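Local coordinates for protein geranylgeranyl pyrophosphate synthase (Corynebacterium glutamicum, PDB 3LMD) that probably catalyses the magnesium-dependent chain elongation of isoprenyl diphosphates in isoprenoid biosynthesis, as other members of the FPP/GGPP synthase family do, at residues H149-G152 with L153-Q156. Numbering follows the deposited sequence.
Sequences HASG and LMSQ
S155 turns its hydroxyl back onto the preceding turn, where OG donates to the carbonyl O of G152 at 2.6 Å. With chi1 at 78° the oxygen sits between the backbone N and the carbonyl carbon, which brings it round to an acceptor three residues back. The C=O...OG angle of 141° shows an oblique approach. Serine suits the place because its hydroxyl is short enough to fold back on a carbonyl of the preceding turn of its own helix, and the same G152 O receives a further, weak bond from S155 N. S151 makes a second serine-to-backbone hydrogen bond, from OG to the carbonyl O of L147 one turn earlier.

Regular i to i+4 backbone bonds join the two turns: L153 N to H149 O, M154 N to A150 O at 2.9 Å, and S155 N to S151 O. Q156 N bonds instead to L153 O, three residues back.

M154 lays CG against the carbonyl oxygen A150 O (3.3 Å). Its nonpolar contacts come after the bend at chi3 (-32°), which brings CE to 4.1 Å from S151 CA; the flexible thioether chain packs on V162 and F165 of helix 159-181. The branched L153 packs on V102 and V103 of helix 95-118, and small A150 lets I106 approach, while F165 of the second subunit packs on S151.

This is the C-terminal part of helix 132-157 in the all-helical prenyl synthase fold, placed between neighbouring helices and the dimer partner.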
ATOM      1  N   HIS A 149       7.136  -1.573  -5.874  1.00 25.62           N
ATOM      2  CA  HIS A 149       7.638  -2.261  -7.087  1.00 26.23           C
ATOM      3  C   HIS A 149       6.636  -2.142  -8.238  1.00 25.57           C
ATOM      4  O   HIS A 149       7.005  -1.848  -9.393  1.00 25.54           O
ATOM      5  CB  HIS A 149       7.849  -3.776  -6.854  1.00 23.97           C
ATOM      6  CG  HIS A 149       8.906  -4.100  -5.841  1.00 27.30           C
ATOM      7  ND1 HIS A 149      10.047  -3.359  -5.699  1.00 26.04           N
ATOM      8  CD2 HIS A 149       9.006  -5.121  -4.957  1.00 25.95           C
ATOM      9  CE1 HIS A 149      10.806  -3.887  -4.753  1.00 23.59           C
ATOM     10  NE2 HIS A 149      10.187  -4.958  -4.281  1.00 27.34           N
ATOM     11  N   ALA A 150       5.375  -2.407  -7.940  1.00 23.05           N
ATOM     12  CA  ALA A 150       4.349  -2.344  -8.987  1.00 28.08           C
ATOM     13  C   ALA A 150       4.280  -0.935  -9.589  1.00 27.30           C
ATOM     14  O   ALA A 150       4.167  -0.756 -10.805  1.00 26.00           O
ATOM     15  CB  ALA A 150       2.944  -2.800  -8.445  1.00 21.92           C
ATOM     16  N   SER A 151       4.321   0.078  -8.743  1.00 24.83           N
ATOM     17  CA  SER A 151       4.279   1.458  -9.243  1.00 24.90           C
ATOM     18  C   SER A 151       5.462   1.777 -10.149  1.00 25.62           C
ATOM     19  O   SER A 151       5.309   2.513 -11.140  1.00 25.19           O
ATOM     20  CB  SER A 151       4.269   2.451  -8.068  1.00 29.32           C
ATOM     21  OG  SER A 151       3.134   2.209  -7.264  1.00 34.69           O
ATOM     22  N   GLY A 152       6.645   1.262  -9.810  1.00 26.99           N
ATOM     23  CA  GLY A 152       7.828   1.437 -10.677  1.00 25.14           C
ATOM     24  C   GLY A 152       7.531   0.943 -12.092  1.00 24.87           C
ATOM     25  O   GLY A 152       7.758   1.670 -13.088  1.00 24.51           O
ATOM     26  N   LEU A 153       7.022  -0.288 -12.199  1.00 24.98           N
ATOM     27  CA  LEU A 153       6.685  -0.848 -13.530  1.00 28.26           C
ATOM     28  C   LEU A 153       5.575  -0.064 -14.235  1.00 28.64           C
ATOM     29  O   LEU A 153       5.624   0.187 -15.451  1.00 25.34           O
ATOM     30  CB  LEU A 153       6.266  -2.318 -13.422  1.00 28.89           C
ATOM     31  CG  LEU A 153       7.359  -3.305 -12.998  1.00 30.45           C
ATOM     32  CD1 LEU A 153       6.752  -4.716 -12.869  1.00 26.68           C
ATOM     33  CD2 LEU A 153       8.520  -3.269 -14.031  1.00 31.98           C
ATOM     34  N   MET A 154       4.555   0.317 -13.486  1.00 23.90           N
ATOM     35  CA  MET A 154       3.444   1.118 -14.062  1.00 23.39           C
ATOM     36  C   MET A 154       3.912   2.445 -14.609  1.00 24.41           C
ATOM     37  O   MET A 154       3.330   2.946 -15.568  1.00 27.82           O
ATOM     38  CB  MET A 154       2.335   1.382 -12.991  1.00 24.34           C
ATOM     39  CG  MET A 154       1.585   0.098 -12.670  1.00 28.22           C
ATOM     40  SD  MET A 154       0.038   0.432 -11.714  1.00 24.02           S
ATOM     41  CE  MET A 154       0.557   1.791 -10.868  1.00 23.41           C
ATOM     42  N   SER A 155       4.937   3.041 -13.995  1.00 25.91           N
ATOM     43  CA  SER A 155       5.503   4.292 -14.525  1.00 25.81           C
ATOM     44  C   SER A 155       6.030   4.123 -15.949  1.00 30.77           C
ATOM     45  O   SER A 155       6.142   5.095 -16.697  1.00 27.48           O
ATOM     46  CB  SER A 155       6.618   4.859 -13.624  1.00 26.38           C
ATOM     47  OG  SER A 155       7.886   4.172 -13.780  1.00 25.78           O
ATOM     48  N   GLN A 156       6.340   2.887 -16.325  1.00 26.04           N
ATOM     49  CA  GLN A 156       6.828   2.621 -17.670  1.00 29.97           C
ATOM     50  C   GLN A 156       5.686   2.199 -18.590  1.00 33.20           C
ATOM     51  O   GLN A 156       5.846   2.180 -19.819  1.00 34.92           O
ATOM     52  CB  GLN A 156       7.920   1.536 -17.648  1.00 27.41           C
ATOM     53  CG  GLN A 156       9.153   1.944 -16.815  1.00 26.93           C
ATOM     54  CD  GLN A 156      10.255   0.906 -16.910  1.00 30.30           C
ATOM     55  OE1 GLN A 156      10.025  -0.274 -16.631  1.00 28.83           O
ATOM     56  NE2 GLN A 156      11.445   1.331 -17.330  1.00 28.00           N
TER